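Local atomic coordinates of VP1 (Merkel cell polyomavirus, PDB entry 4FMH), a protein that builds the pentameric units of the viral capsid and binds sialylated glycans at a site required for infection. Residues N194-I197 and E198-C201; D60-K64 and E65-A69. All blocks are in the same frame, centred on the assembly; numbering follows the deposited sequence.

Contact 1. Residues N194-I197 and E198-C201; sequences NYPI and EVWC
Pro196 and Val199 close a tight reversal of the chain: the backbone amide of Val199 reaches the carbonyl of Pro196, with Val199 N and Pro196 O 3.1 Å apart. With Ile197 and Glu198 both in helical conformation at the corners, this is a type I beta turn, and it leads straight into strand 200-202. The same acceptor takes a second bond from the next amide, Trp200 N to Pro196 O at 3.0 Å. The two donors come from different directions. Trp200 N lies close to the line of the C=O bond (C=O...N angle 161°), whereas Val199 N sits well above the carbonyl plane.

Beside the turn, the edge of the Tyr195 ring points into one face of Trp200 in a T-shaped stack, planes at 69° and Tyr195 CD2 3.7 Å from Trp200 NE1. Trp200 holds CG anti to its own carbonyl carbon (chi1 -60°), which folds the indole back alongside Pro196, with CD1 3.8 Å from Pro196 CD. Val199 CG2 meets Pro196 CB at 3.9 Å.

The buried polar ends find partners beyond the turn. Trp200 NE1 donates to Ile164 O, Tyr195 OH bonds Asp190 OD1, and the Glu198 carboxylate is shared between Tyr155 OH through OE2 and His111 NE2 of the second subunit through OE1. Ile197 O and Trp200 O, both acceptors, lie 3.1 Å apart; Ser105 OG of the second subunit bonds both, and Trp200 O also bonds Tyr70 OH. Because one serine hydroxyl has a single hydrogen for two carbonyls, it must be shared or alternate between them, so satisfying this buried turn depends in part on the neighbouring copy of VP1.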
loop_
_atom_site.group_PDB
_atom_site.type_symbol
_atom_site.label_atom_id
_atom_site.label_comp_id
_atom_site.label_asym_id
_atom_site.label_seq_id
_atom_site.Cartn_x
_atom_site.Cartn_y
_atom_site.Cartn_z
ATOM N N ASN B 194 8.484 -21.110 -24.253
ATOM C CA ASN B 194 9.756 -21.844 -24.214
ATOM C C ASN B 194 10.894 -21.242 -23.388
ATOM O O ASN B 194 11.949 -21.865 -23.232
ATOM C CB ASN B 194 10.255 -22.137 -25.631
ATOM C CG ASN B 194 9.971 -23.554 -26.057
ATOM O OD1 ASN B 194 10.747 -24.472 -25.767
ATOM N ND2 ASN B 194 8.850 -23.751 -26.750
ATOM N N TYR B 195 10.686 -20.040 -22.864
ATOM C CA TYR B 195 11.694 -19.396 -22.045
ATOM C C TYR B 195 11.148 -19.321 -20.624
ATOM O O TYR B 195 10.235 -18.536 -20.364
ATOM C CB TYR B 195 12.018 -18.001 -22.591
ATOM C CG TYR B 195 12.812 -18.034 -23.880
ATOM C CD1 TYR B 195 12.173 -18.101 -25.117
ATOM C CD2 TYR B 195 14.205 -18.003 -23.856
ATOM C CE1 TYR B 195 12.906 -18.137 -26.307
ATOM C CE2 TYR B 195 14.950 -18.039 -25.035
ATOM C CZ TYR B 195 14.292 -18.107 -26.254
ATOM O OH TYR B 195 15.022 -18.143 -27.419
ATOM N N PRO B 196 11.671 -20.170 -19.711
ATOM C CA PRO B 196 11.113 -20.192 -18.351
ATOM C C PRO B 196 11.333 -18.883 -17.603
ATOM O O PRO B 196 12.417 -18.296 -17.645
ATOM C CB PRO B 196 11.869 -21.336 -17.662
ATOM C CG PRO B 196 12.359 -22.218 -18.802
ATOM C CD PRO B 196 12.682 -21.226 -19.905
ATOM N N ILE B 197 10.282 -18.447 -16.924
ATOM C CA ILE B 197 10.313 -17.256 -16.101
ATOM C C ILE B 197 11.379 -17.342 -14.996
ATOM O O ILE B 197 12.081 -16.355 -14.733
ATOM C CB ILE B 197 8.909 -16.981 -15.528
ATOM C CG1 ILE B 197 7.936 -16.658 -16.677
ATOM C CG2 ILE B 197 8.940 -15.865 -14.467
ATOM C CD1 ILE B 197 6.454 -16.854 -16.316
ATOM N N GLU B 198 11.523 -18.517 -14.372
ATOM C CA GLU B 198 12.482 -18.679 -13.272
ATOM C C GLU B 198 13.943 -18.666 -13.745
ATOM O O GLU B 198 14.872 -18.663 -12.933
ATOM C CB GLU B 198 12.185 -19.945 -12.451
ATOM C CG GLU B 198 12.686 -21.258 -13.086
ATOM C CD GLU B 198 12.560 -22.443 -12.129
ATOM O OE1 GLU B 198 11.481 -22.599 -11.521
ATOM O OE2 GLU B 198 13.534 -23.216 -11.986
ATOM N N VAL B 199 14.141 -18.653 -15.060
ATOM C CA VAL B 199 15.486 -18.618 -15.621
ATOM C C VAL B 199 15.822 -17.252 -16.230
ATOM O O VAL B 199 16.967 -16.805 -16.156
ATOM C CB VAL B 199 15.682 -19.710 -16.700
ATOM C CG1 VAL B 199 17.060 -19.586 -17.342
ATOM C CG2 VAL B 199 15.488 -21.099 -16.105
ATOM N N TRP B 200 14.822 -16.610 -16.836
ATOM C CA TRP B 200 15.040 -15.433 -17.693
ATOM C C TRP B 200 14.276 -14.208 -17.212
ATOM O O TRP B 200 13.090 -14.293 -16.868
ATOM C CB TRP B 200 14.594 -15.729 -19.126
ATOM C CG TRP B 200 15.300 -16.871 -19.789
ATOM C CD1 TRP B 200 14.793 -18.112 -20.036
ATOM C CD2 TRP B 200 16.640 -16.875 -20.298
ATOM N NE1 TRP B 200 15.736 -18.895 -20.658
ATOM C CE2 TRP B 200 16.876 -18.158 -20.840
ATOM C CE3 TRP B 200 17.662 -15.915 -20.354
ATOM C CZ2 TRP B 200 18.097 -18.513 -21.435
ATOM C CZ3 TRP B 200 18.878 -16.270 -20.936
ATOM C CH2 TRP B 200 19.082 -17.562 -21.464
ATOM N N CYS B 201 14.958 -13.067 -17.211
ATOM C CA CYS B 201 14.336 -11.793 -16.891
ATOM C C CYS B 201 14.682 -10.797 -17.998
ATOM O O CYS B 201 15.630 -11.034 -18.752
ATOM C CB CYS B 201 14.823 -11.295 -15.529
ATOM S SG CYS B 201 16.591 -10.897 -15.449
#

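Contact 2. Residues D60-K64 and E65-A69; sequences DQPIK and ENLPA
A single turn of 3-10 helix, made of two overlapping type I turns, carries Ile63 to Leu67 through the long loop between strands 11-28 and 71-76, the BC loop of the VP1 jelly roll, which also contributes Trp45, Tyr50 and Asp51 to the glycan pocket. The evidence is a pair of successive i to i+3 backbone bonds: Asn66 N to Ile63 O at 2.9 Å, then Leu67 N to Lys64 O at 3.1 Å.

Side chains on the open side of the turn fold over one another. Ile63 CG1 stands between its backbone N and carbonyl carbon (chi1 59°), and the Ile63 side chain runs nearly perpendicular to that of Glu65, bringing CD1 to 3.7 Å from Glu65 OE1. Glu65 bends at chi2 (76°), which curls its carboxylate back over the Lys64 peptide. Lys64 NZ lies 4.4 Å from Glu65 OE2, too far for a salt bridge, so any attraction between these charges is probably weak at this exposed surface.

On the buried side Leu67 lies against the Ile63 carbonyl, and its CD2 meets Pro62 CB at 4.1 Å, while Pro62 also packs on His111 of the second subunit.

Asn66 ties the turn to the receptor site: its ND2 donates to Asp51 O, Glu65 shares a backbone bond with Tyr50, and the Asn66 side chain is about 7 Å from the bound sialic acid. This is consistent with Asn66 acting in the second shell, helping to position the Asp51 backbone. One water spans the start and end of the first turn, accepting from Asn66 ND2 at 2.9 Å and from Ile63 N at 3.2 Å.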
loop_
_atom_site.group_PDB
_atom_site.type_symbol
_atom_site.label_atom_id
_atom_site.label_comp_id
_atom_site.label_asym_id
_atom_site.label_seq_id
_atom_site.Cartn_x
_atom_site.Cartn_y
_atom_site.Cartn_z
ATOM N N ASP B 60 17.943 -30.913 -8.343
ATOM C CA ASP B 60 16.608 -30.661 -8.868
ATOM C C ASP B 60 16.596 -31.015 -10.359
ATOM O O ASP B 60 17.498 -30.634 -11.106
ATOM C CB ASP B 60 16.237 -29.186 -8.668
ATOM C CG ASP B 60 14.778 -28.890 -8.987
ATOM O OD1 ASP B 60 13.934 -29.818 -8.958
ATOM O OD2 ASP B 60 14.472 -27.709 -9.263
ATOM N N GLN B 61 15.581 -31.762 -10.780
ATOM C CA GLN B 61 15.405 -32.109 -12.187
ATOM C C GLN B 61 13.958 -31.807 -12.577
ATOM O O GLN B 61 13.155 -32.718 -12.763
ATOM C CB GLN B 61 15.764 -33.583 -12.426
ATOM C CG GLN B 61 17.257 -33.900 -12.248
ATOM C CD GLN B 61 17.550 -35.395 -12.124
ATOM O OE1 GLN B 61 16.811 -36.136 -11.473
ATOM N NE2 GLN B 61 18.648 -35.837 -12.737
ATOM N N PRO B 62 13.618 -30.512 -12.687
ATOM C CA PRO B 62 12.220 -30.110 -12.888
ATOM C C PRO B 62 11.688 -30.525 -14.258
ATOM O O PRO B 62 12.442 -30.520 -15.235
ATOM C CB PRO B 62 12.275 -28.580 -12.774
ATOM C CG PRO B 62 13.670 -28.214 -13.123
ATOM C CD PRO B 62 14.531 -29.353 -12.662
ATOM N N ILE B 63 10.412 -30.903 -14.318
ATOM C CA ILE B 63 9.767 -31.249 -15.590
ATOM C C ILE B 63 9.216 -29.985 -16.277
ATOM O O ILE B 63 8.942 -28.972 -15.612
ATOM C CB ILE B 63 8.631 -32.283 -15.394
ATOM C CG1 ILE B 63 7.562 -31.722 -14.433
ATOM C CG2 ILE B 63 9.211 -33.622 -14.911
ATOM C CD1 ILE B 63 6.334 -32.616 -14.234
ATOM N N LYS B 64 9.050 -30.056 -17.597
ATOM C CA LYS B 64 8.525 -28.943 -18.401
ATOM C C LYS B 64 7.241 -28.369 -17.821
ATOM O O LYS B 64 7.028 -27.152 -17.856
ATOM C CB LYS B 64 8.205 -29.398 -19.827
ATOM C CG LYS B 64 9.379 -29.751 -20.706
ATOM C CD LYS B 64 8.896 -30.019 -22.138
ATOM C CE LYS B 64 7.788 -31.077 -22.178
ATOM N NZ LYS B 64 6.800 -30.793 -23.250
ATOM N N GLU B 65 6.386 -29.252 -17.301
ATOM C CA GLU B 65 5.064 -28.856 -16.810
ATOM C C GLU B 65 5.140 -27.985 -15.555
ATOM O O GLU B 65 4.154 -27.363 -15.174
ATOM C CB GLU B 65 4.185 -30.081 -16.551
ATOM C CG GLU B 65 3.707 -30.811 -17.814
ATOM C CD GLU B 65 4.775 -31.677 -18.479
ATOM O OE1 GLU B 65 5.803 -32.007 -17.836
ATOM O OE2 GLU B 65 4.578 -32.032 -19.661
ATOM N N ASN B 66 6.319 -27.933 -14.935
ATOM C CA ASN B 66 6.530 -27.135 -13.728
ATOM C C ASN B 66 7.331 -25.858 -13.962
ATOM O O ASN B 66 7.817 -25.229 -13.008
ATOM C CB ASN B 66 7.167 -27.990 -12.630
ATOM C CG ASN B 66 6.148 -28.850 -11.904
ATOM O OD1 ASN B 66 4.941 -28.745 -12.143
ATOM N ND2 ASN B 66 6.628 -29.708 -11.016
ATOM N N LEU B 67 7.434 -25.466 -15.232
ATOM C CA LEU B 67 8.234 -24.319 -15.629
ATOM C C LEU B 67 7.414 -23.287 -16.429
ATOM O O LEU B 67 7.474 -23.271 -17.675
ATOM C CB LEU B 67 9.473 -24.793 -16.417
ATOM C CG LEU B 67 10.435 -25.743 -15.673
ATOM C CD1 LEU B 67 11.453 -26.393 -16.612
ATOM C CD2 LEU B 67 11.146 -25.039 -14.499
ATOM N N PRO B 68 6.634 -22.428 -15.719
ATOM C CA PRO B 68 5.916 -21.348 -16.401
ATOM C C PRO B 68 6.873 -20.528 -17.260
ATOM O O PRO B 68 8.015 -20.254 -16.857
ATOM C CB PRO B 68 5.349 -20.505 -15.245
ATOM C CG PRO B 68 5.176 -21.496 -14.132
ATOM C CD PRO B 68 6.357 -22.435 -14.267
ATOM N N ALA B 69 6.411 -20.169 -18.449
ATOM C CA ALA B 69 7.250 -19.499 -19.428
ATOM C C ALA B 69 6.555 -18.236 -19.931
ATOM O O ALA B 69 5.348 -18.069 -19.745
ATOM C CB ALA B 69 7.559 -20.457 -20.588
HETATM O O HOH W 1 9.269 -30.874 -11.300
#

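Overall arrangement
Both contacts lie in the jelly-roll coat-protein core of VP1, the part of the longer protein present in this chain. Contact 2 comes first, in the loop leading to strand 71-76; contact 1 follows much later, at the entry to strand 200-202, an outer strand, within this chain, of the small three-stranded sheet. Their centres are only 10 Å apart, and they touch: Ile197 N and Pro68 O are 2.9 Å apart, a probable hydrogen bond. Both also meet His111 of the second subunit: Asp60 OD2 bonds its ND1 and Glu198 OE1 its NE2, which would probably favour a protonated imidazole. The two turns thus join the glycan-binding loop to the pentamer interface.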